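PDB 1D1J: profilin II from Homo sapiens, which binds actin monomers and proline-rich sequences and thereby, as in other profilins, probably regulates the growth of actin filaments. Local coordinates for residues Q17-V30 against T34-D48. Numbering follows the deposited sequence.
Sequences QEAAIVGYCDAKYV and TAGGVFQSITPIEID
Over one face of the Phe39 ring sits the carboxylate oxygen OE1 of Glu18, 3.4 Å from CG, while the carbonyl carbon C of Ala19 lies at the ring's edge and Ala20 CB approaches obliquely. The ring thus lies against strand 18-23 of the antiparallel profilin sheet, and Ile111 and Met113 of the neighbouring strand 108-114 also touch it. With its CG placed beside the backbone N (chi1 -66°) and the chain extended beyond, Glu18 carries its carboxylate to the backbone N-H groups just past the type II turn Thr34-Gly37. There Phe39 N donates to OE1 almost straight (3.2 Å, 171°), Val38 N gives a weak bond to OE2, and a water joins OE1 to Thr34 O. A buried glutamate suits this place because OE1 takes a straight N-H and a water, OE2 a weaker N-H; such donors would probably favour the charged form. Gly37 leaves room for the carboxylate, its CA 3.5 Å from OE1. Just past strand 30-33, Thr34 pairs with Ala19 through two bonds: its N donates to Ala19 O, and its hydroxyl OG1, in place of a backbone carbonyl, accepts from Ala19 N (3.0 Å).

Farther along, branched aliphatic side chains join the sheet to helix 44-51 and the loop before it. Ile47 suits its place by branching, CD1 against Val22 CG1 (3.5 Å) and CG2 against Tyr24 CB; Val30 CG2 meets Ile42 CB at 3.6 Å. A second water bridges Val30 N and Ile42 O. Beyond them, Lys28 stretches out fully past CG, and its NZ forms a salt bridge to OD1 of Asp48 at 2.9 Å, met on the syn side, 32° out of the carboxylate plane.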
ATOM      1  N   GLN A  17      14.386 -19.676  -4.893  1.00 21.06           N
ATOM      2  CA  GLN A  17      15.578 -20.243  -5.512  1.00 21.34           C
ATOM      3  C   GLN A  17      15.869 -19.447  -6.794  1.00 21.70           C
ATOM      4  O   GLN A  17      16.989 -19.465  -7.311  1.00 21.24           O
ATOM      5  CB  GLN A  17      15.367 -21.725  -5.830  1.00 21.36           C
ATOM      6  CG  GLN A  17      14.050 -22.015  -6.513  1.00 22.22           C
ATOM      7  CD  GLN A  17      13.947 -23.425  -7.029  1.00 22.22           C
ATOM      8  OE1 GLN A  17      14.501 -23.749  -8.072  1.00 23.96           O
ATOM      9  NE2 GLN A  17      13.216 -24.269  -6.317  1.00 22.49           N
ATOM     10  N   GLU A  18      14.845 -18.742  -7.285  1.00 21.98           N
ATOM     11  CA  GLU A  18      14.946 -17.904  -8.487  1.00 22.53           C
ATOM     12  C   GLU A  18      13.980 -16.721  -8.410  1.00 22.00           C
ATOM     13  O   GLU A  18      12.944 -16.796  -7.750  1.00 22.34           O
ATOM     14  CB  GLU A  18      14.579 -18.693  -9.747  1.00 22.85           C
ATOM     15  CG  GLU A  18      15.493 -19.813 -10.120  1.00 24.01           C
ATOM     16  CD  GLU A  18      15.086 -20.445 -11.430  1.00 24.97           C
ATOM     17  OE1 GLU A  18      14.706 -19.687 -12.349  1.00 25.01           O
ATOM     18  OE2 GLU A  18      15.143 -21.692 -11.542  1.00 25.26           O
ATOM     19  N   ALA A  19      14.298 -15.659  -9.147  1.00 21.71           N
ATOM     20  CA  ALA A  19      13.467 -14.455  -9.216  1.00 21.57           C
ATOM     21  C   ALA A  19      13.804 -13.715 -10.509  1.00 22.01           C
ATOM     22  O   ALA A  19      14.967 -13.707 -10.934  1.00 22.00           O
ATOM     23  CB  ALA A  19      13.719 -13.561  -8.016  1.00 21.00           C
ATOM     24  N   ALA A  20      12.806 -13.067 -11.112  1.00 21.67           N
ATOM     25  CA  ALA A  20      13.017 -12.347 -12.366  1.00 22.27           C
ATOM     26  C   ALA A  20      12.004 -11.237 -12.627  1.00 22.74           C
ATOM     27  O   ALA A  20      10.890 -11.263 -12.100  1.00 23.24           O
ATOM     28  CB  ALA A  20      13.011 -13.335 -13.547  1.00 21.38           C
ATOM     29  N   ILE A  21      12.421 -10.246 -13.412  1.00 23.10           N
ATOM     30  CA  ILE A  21      11.572  -9.120 -13.813  1.00 24.00           C
ATOM     31  C   ILE A  21      11.448  -9.318 -15.333  1.00 24.00           C
ATOM     32  O   ILE A  21      12.459  -9.369 -16.031  1.00 24.48           O
ATOM     33  CB  ILE A  21      12.245  -7.748 -13.507  1.00 24.15           C
ATOM     34  CG1 ILE A  21      12.628  -7.649 -12.027  1.00 24.96           C
ATOM     35  CG2 ILE A  21      11.292  -6.610 -13.842  1.00 23.99           C
ATOM     36  CD1 ILE A  21      11.435  -7.704 -11.057  1.00 24.46           C
ATOM     37  N   VAL A  22      10.225  -9.491 -15.828  1.00 23.66           N
ATOM     38  CA  VAL A  22       9.992  -9.743 -17.251  1.00 24.18           C
ATOM     39  C   VAL A  22       8.934  -8.821 -17.868  1.00 24.89           C
ATOM     40  O   VAL A  22       7.834  -8.680 -17.340  1.00 24.59           O
ATOM     41  CB  VAL A  22       9.554 -11.220 -17.479  1.00 23.77           C
ATOM     42  CG1 VAL A  22       9.215 -11.450 -18.930  1.00 24.31           C
ATOM     43  CG2 VAL A  22      10.649 -12.184 -17.036  1.00 23.35           C
ATOM     44  N   GLY A  23       9.272  -8.186 -18.985  1.00 25.96           N
ATOM     45  CA  GLY A  23       8.327  -7.298 -19.642  1.00 26.71           C
ATOM     46  C   GLY A  23       7.275  -8.062 -20.419  1.00 27.71           C
ATOM     47  O   GLY A  23       7.521  -9.184 -20.875  1.00 27.58           O
ATOM     48  N   TYR A  24       6.102  -7.456 -20.588  1.00 28.78           N
ATOM     49  CA  TYR A  24       5.021  -8.106 -21.322  1.00 29.46           C
ATOM     50  C   TYR A  24       4.299  -7.155 -22.277  1.00 30.78           C
ATOM     51  O   TYR A  24       3.187  -7.441 -22.730  1.00 31.08           O
ATOM     52  CB  TYR A  24       4.021  -8.752 -20.358  1.00 28.51           C
ATOM     53  CG  TYR A  24       3.169  -7.771 -19.583  1.00 27.29           C
ATOM     54  CD1 TYR A  24       3.674  -7.109 -18.465  1.00 27.04           C
ATOM     55  CD2 TYR A  24       1.849  -7.514 -19.965  1.00 27.48           C
ATOM     56  CE1 TYR A  24       2.884  -6.216 -17.742  1.00 27.06           C
ATOM     57  CE2 TYR A  24       1.052  -6.621 -19.250  1.00 26.69           C
ATOM     58  CZ  TYR A  24       1.575  -5.979 -18.140  1.00 26.72           C
ATOM     59  OH  TYR A  24       0.786  -5.110 -17.424  1.00 26.76           O
ATOM     60  N   CYS A  25       4.931  -6.022 -22.571  1.00 31.99           N
ATOM     61  CA  CYS A  25       4.358  -5.042 -23.487  1.00 33.36           C
ATOM     62  C   CYS A  25       5.279  -4.821 -24.690  1.00 33.94           C
ATOM     63  O   CYS A  25       5.293  -5.637 -25.614  1.00 33.89           O
ATOM     64  CB  CYS A  25       4.066  -3.735 -22.752  1.00 33.38           C
ATOM     65  SG  CYS A  25       2.791  -3.933 -21.500  1.00 34.57           S
ATOM     66  N   ASP A  26       6.048  -3.734 -24.677  1.00 34.69           N
ATOM     67  CA  ASP A  26       6.975  -3.441 -25.769  1.00 35.61           C
ATOM     68  C   ASP A  26       8.238  -4.269 -25.594  1.00 35.42           C
ATOM     69  O   ASP A  26       8.724  -4.899 -26.536  1.00 35.77           O
ATOM     70  CB  ASP A  26       7.334  -1.952 -25.786  1.00 36.86           C
ATOM     71  CG  ASP A  26       6.125  -1.062 -25.998  1.00 37.70           C
ATOM     72  OD1 ASP A  26       5.155  -1.500 -26.661  1.00 38.50           O
ATOM     73  OD2 ASP A  26       6.150   0.084 -25.504  1.00 38.66           O
ATOM     74  N   ALA A  27       8.758  -4.259 -24.371  1.00 34.99           N
ATOM     75  CA  ALA A  27       9.960  -5.006 -24.043  1.00 34.52           C
ATOM     76  C   ALA A  27       9.626  -6.430 -23.571  1.00 34.27           C
ATOM     77  O   ALA A  27       9.934  -6.807 -22.441  1.00 34.11           O
ATOM     78  CB  ALA A  27      10.760  -4.251 -22.992  1.00 34.07           C
ATOM     79  N   LYS A  28       9.006  -7.216 -24.451  1.00 34.33           N
ATOM     80  CA  LYS A  28       8.626  -8.593 -24.137  1.00 34.76           C
ATOM     81  C   LYS A  28       9.794  -9.570 -24.051  1.00 34.54           C
ATOM     82  O   LYS A  28       9.987 -10.416 -24.925  1.00 35.19           O
ATOM     83  CB  LYS A  28       7.589  -9.121 -25.127  1.00 35.21           C
ATOM     84  CG  LYS A  28       6.167  -8.760 -24.778  1.00 36.49           C
ATOM     85  CD  LYS A  28       5.191  -9.401 -25.741  1.00 37.85           C
ATOM     86  CE  LYS A  28       3.758  -9.031 -25.396  1.00 39.25           C
ATOM     87  NZ  LYS A  28       2.777  -9.521 -26.409  1.00 39.97           N
ATOM     88  N   TYR A  29      10.552  -9.462 -22.966  1.00 33.87           N
ATOM     89  CA  TYR A  29      11.697 -10.330 -22.715  1.00 33.36           C
ATOM     90  C   TYR A  29      12.156 -10.137 -21.268  1.00 32.15           C
ATOM     91  O   TYR A  29      11.696  -9.224 -20.579  1.00 31.79           O
ATOM     92  CB  TYR A  29      12.842 -10.045 -23.709  1.00 34.17           C
ATOM     93  CG  TYR A  29      13.186  -8.579 -23.870  1.00 34.83           C
ATOM     94  CD1 TYR A  29      13.919  -7.898 -22.893  1.00 34.55           C
ATOM     95  CD2 TYR A  29      12.752  -7.866 -24.991  1.00 35.04           C
ATOM     96  CE1 TYR A  29      14.204  -6.547 -23.023  1.00 34.83           C
ATOM     97  CE2 TYR A  29      13.034  -6.512 -25.131  1.00 35.41           C
ATOM     98  CZ  TYR A  29      13.758  -5.857 -24.144  1.00 35.21           C
ATOM     99  OH  TYR A  29      14.014  -4.510 -24.268  1.00 35.71           O
ATOM    100  N   VAL A  30      13.038 -11.015 -20.804  1.00 31.12           N
ATOM    101  CA  VAL A  30      13.552 -10.937 -19.442  1.00 29.77           C
ATOM    102  C   VAL A  30      14.434  -9.698 -19.259  1.00 29.12           C
ATOM    103  O   VAL A  30      15.346  -9.455 -20.054  1.00 29.35           O
ATOM    104  CB  VAL A  30      14.361 -12.202 -19.087  1.00 29.01           C
ATOM    105  CG1 VAL A  30      14.897 -12.107 -17.665  1.00 28.72           C
ATOM    106  CG2 VAL A  30      13.493 -13.435 -19.263  1.00 28.38           C
ATOM    107  N   THR A  34      17.653 -14.511 -12.022  1.00 27.69           N
ATOM    108  CA  THR A  34      18.644 -15.251 -11.250  1.00 28.34           C
ATOM    109  C   THR A  34      19.566 -15.965 -12.234  1.00 28.47           C
ATOM    110  O   THR A  34      19.105 -16.569 -13.206  1.00 28.54           O
ATOM    111  CB  THR A  34      17.966 -16.308 -10.337  1.00 29.04           C
ATOM    112  OG1 THR A  34      17.332 -15.651  -9.232  1.00 29.85           O
ATOM    113  CG2 THR A  34      18.984 -17.326  -9.808  1.00 28.88           C
ATOM    114  N   ALA A  35      20.869 -15.851 -12.003  1.00 28.78           N
ATOM    115  CA  ALA A  35      21.852 -16.490 -12.864  1.00 28.54           C
ATOM    116  C   ALA A  35      21.775 -17.995 -12.643  1.00 28.94           C
ATOM    117  O   ALA A  35      21.676 -18.455 -11.501  1.00 29.12           O
ATOM    118  CB  ALA A  35      23.240 -15.973 -12.543  1.00 28.76           C
ATOM    119  N   GLY A  36      21.742 -18.744 -13.743  1.00 29.27           N
ATOM    120  CA  GLY A  36      21.676 -20.194 -13.664  1.00 29.13           C
ATOM    121  C   GLY A  36      20.286 -20.809 -13.602  1.00 29.48           C
ATOM    122  O   GLY A  36      20.161 -22.036 -13.585  1.00 29.45           O
ATOM    123  N   GLY A  37      19.243 -19.982 -13.588  1.00 29.34           N
ATOM    124  CA  GLY A  37      17.890 -20.516 -13.522  1.00 29.32           C
ATOM    125  C   GLY A  37      17.157 -20.602 -14.855  1.00 28.85           C
ATOM    126  O   GLY A  37      17.701 -20.208 -15.895  1.00 29.04           O
ATOM    127  N   VAL A  38      15.927 -21.120 -14.821  1.00 27.68           N
ATOM    128  CA  VAL A  38      15.098 -21.244 -16.019  1.00 27.00           C
ATOM    129  C   VAL A  38      14.428 -19.915 -16.392  1.00 26.71           C
ATOM    130  O   VAL A  38      14.172 -19.670 -17.571  1.00 26.17           O
ATOM    131  CB  VAL A  38      14.013 -22.358 -15.887  1.00 27.62           C
ATOM    132  CG1 VAL A  38      14.668 -23.695 -15.562  1.00 28.71           C
ATOM    133  CG2 VAL A  38      12.965 -21.993 -14.837  1.00 27.42           C
ATOM    134  N   PHE A  39      14.157 -19.067 -15.391  1.00 26.01           N
ATOM    135  CA  PHE A  39      13.534 -17.748 -15.600  1.00 25.63           C
ATOM    136  C   PHE A  39      14.385 -16.911 -16.551  1.00 26.07           C
ATOM    137  O   PHE A  39      13.895 -16.038 -17.265  1.00 25.90           O
ATOM    138  CB  PHE A  39      13.403 -16.987 -14.270  1.00 24.10           C
ATOM    139  CG  PHE A  39      12.309 -17.497 -13.369  1.00 22.70           C
ATOM    140  CD1 PHE A  39      11.572 -18.633 -13.702  1.00 21.23           C
ATOM    141  CD2 PHE A  39      12.014 -16.830 -12.180  1.00 20.90           C
ATOM    142  CE1 PHE A  39      10.563 -19.093 -12.868  1.00 21.00           C
ATOM    143  CE2 PHE A  39      11.007 -17.288 -11.341  1.00 20.63           C
ATOM    144  CZ  PHE A  39      10.280 -18.420 -11.685  1.00 20.02           C
ATOM    145  N   GLN A  40      15.678 -17.194 -16.516  1.00 27.15           N
ATOM    146  CA  GLN A  40      16.692 -16.547 -17.332  1.00 28.37           C
ATOM    147  C   GLN A  40      16.502 -16.850 -18.828  1.00 28.76           C
ATOM    148  O   GLN A  40      16.992 -16.112 -19.690  1.00 28.74           O
ATOM    149  CB  GLN A  40      18.038 -17.081 -16.860  1.00 29.23           C
ATOM    150  CG  GLN A  40      19.251 -16.390 -17.381  1.00 29.60           C
ATOM    151  CD  GLN A  40      20.488 -16.908 -16.695  1.00 29.58           C
ATOM    152  OE1 GLN A  40      21.299 -16.131 -16.190  1.00 29.57           O
ATOM    153  NE2 GLN A  40      20.622 -18.232 -16.636  1.00 28.95           N
ATOM    154  N   SER A  41      15.786 -17.934 -19.121  1.00 29.33           N
ATOM    155  CA  SER A  41      15.524 -18.363 -20.493  1.00 29.92           C
ATOM    156  C   SER A  41      14.065 -18.176 -20.910  1.00 30.32           C
ATOM    157  O   SER A  41      13.574 -18.917 -21.765  1.00 30.22           O
ATOM    158  CB  SER A  41      15.886 -19.844 -20.657  1.00 30.01           C
ATOM    159  OG  SER A  41      17.197 -20.109 -20.203  1.00 30.98           O
ATOM    160  N   ILE A  42      13.361 -17.220 -20.302  1.00 30.60           N
ATOM    161  CA  ILE A  42      11.956 -16.985 -20.654  1.00 31.29           C
ATOM    162  C   ILE A  42      11.827 -16.338 -22.044  1.00 32.05           C
ATOM    163  O   ILE A  42      12.344 -15.244 -22.294  1.00 32.44           O
ATOM    164  CB  ILE A  42      11.209 -16.149 -19.573  1.00 30.32           C
ATOM    165  CG1 ILE A  42      11.071 -16.971 -18.286  1.00 30.34           C
ATOM    166  CG2 ILE A  42       9.824 -15.753 -20.070  1.00 30.19           C
ATOM    167  CD1 ILE A  42      10.376 -16.249 -17.142  1.00 30.21           C
ATOM    168  N   THR A  43      11.154 -17.051 -22.946  1.00 32.56           N
ATOM    169  CA  THR A  43      10.961 -16.588 -24.316  1.00 32.90           C
ATOM    170  C   THR A  43       9.681 -15.782 -24.474  1.00 33.33           C
ATOM    171  O   THR A  43       8.714 -15.981 -23.732  1.00 33.77           O
ATOM    172  CB  THR A  43      10.938 -17.767 -25.296  1.00 32.49           C
ATOM    173  OG1 THR A  43       9.797 -18.590 -25.032  1.00 32.98           O
ATOM    174  CG2 THR A  43      12.185 -18.597 -25.134  1.00 32.40           C
ATOM    175  N   PRO A  44       9.660 -14.862 -25.462  1.00 33.53           N
ATOM    176  CA  PRO A  44       8.520 -13.991 -25.768  1.00 33.29           C
ATOM    177  C   PRO A  44       7.199 -14.738 -25.943  1.00 32.97           C
ATOM    178  O   PRO A  44       6.139 -14.217 -25.596  1.00 33.04           O
ATOM    179  CB  PRO A  44       8.967 -13.307 -27.058  1.00 33.77           C
ATOM    180  CG  PRO A  44      10.449 -13.174 -26.845  1.00 33.48           C
ATOM    181  CD  PRO A  44      10.801 -14.550 -26.343  1.00 33.35           C
ATOM    182  N   ILE A  45       7.272 -15.960 -26.468  1.00 32.75           N
ATOM    183  CA  ILE A  45       6.087 -16.795 -26.678  1.00 32.73           C
ATOM    184  C   ILE A  45       5.479 -17.171 -25.317  1.00 32.57           C
ATOM    185  O   ILE A  45       4.251 -17.214 -25.154  1.00 32.67           O
ATOM    186  CB  ILE A  45       6.449 -18.100 -27.439  1.00 33.00           C
ATOM    187  CG1 ILE A  45       7.148 -17.779 -28.764  1.00 34.26           C
ATOM    188  CG2 ILE A  45       5.199 -18.937 -27.687  1.00 33.10           C
ATOM    189  CD1 ILE A  45       6.263 -17.068 -29.786  1.00 34.69           C
ATOM    190  N   GLU A  46       6.361 -17.445 -24.353  1.00 31.68           N
ATOM    191  CA  GLU A  46       5.967 -17.819 -22.997  1.00 30.59           C
ATOM    192  C   GLU A  46       5.349 -16.653 -22.248  1.00 30.00           C
ATOM    193  O   GLU A  46       4.439 -16.844 -21.445  1.00 30.34           O
ATOM    194  CB  GLU A  46       7.170 -18.343 -22.221  1.00 30.04           C
ATOM    195  CG  GLU A  46       7.770 -19.589 -22.818  1.00 28.94           C
ATOM    196  CD  GLU A  46       8.865 -20.163 -21.963  1.00 28.02           C
ATOM    197  OE1 GLU A  46       9.761 -19.404 -21.544  1.00 28.22           O
ATOM    198  OE2 GLU A  46       8.830 -21.379 -21.714  1.00 27.32           O
ATOM    199  N   ILE A  47       5.876 -15.453 -22.486  1.00 29.21           N
ATOM    200  CA  ILE A  47       5.355 -14.248 -21.855  1.00 28.61           C
ATOM    201  C   ILE A  47       3.927 -14.055 -22.373  1.00 28.95           C
ATOM    202  O   ILE A  47       3.022 -13.725 -21.606  1.00 28.97           O
ATOM    203  CB  ILE A  47       6.222 -13.014 -22.209  1.00 28.58           C
ATOM    204  CG1 ILE A  47       7.682 -13.276 -21.809  1.00 28.13           C
ATOM    205  CG2 ILE A  47       5.679 -11.762 -21.509  1.00 27.83           C
ATOM    206  CD1 ILE A  47       8.663 -12.240 -22.306  1.00 27.55           C
ATOM    207  N   ASP A  48       3.731 -14.309 -23.669  1.00 28.76           N
ATOM    208  CA  ASP A  48       2.418 -14.193 -24.307  1.00 28.68           C
ATOM    209  C   ASP A  48       1.382 -15.096 -23.635  1.00 28.17           C
ATOM    210  O   ASP A  48       0.264 -14.657 -23.369  1.00 28.07           O
ATOM    211  CB  ASP A  48       2.493 -14.550 -25.803  1.00 29.75           C
ATOM    212  CG  ASP A  48       3.122 -13.446 -26.659  1.00 30.52           C
ATOM    213  OD1 ASP A  48       3.384 -12.339 -26.140  1.00 30.50           O
ATOM    214  OD2 ASP A  48       3.353 -13.692 -27.868  1.00 30.85           O
TER
HETATM  215  O   HOH W   1      16.626 -17.393 -13.646  1.00 24.31           O
HETATM  216  O   HOH W   2      13.670 -12.926 -23.166  1.00 27.44           O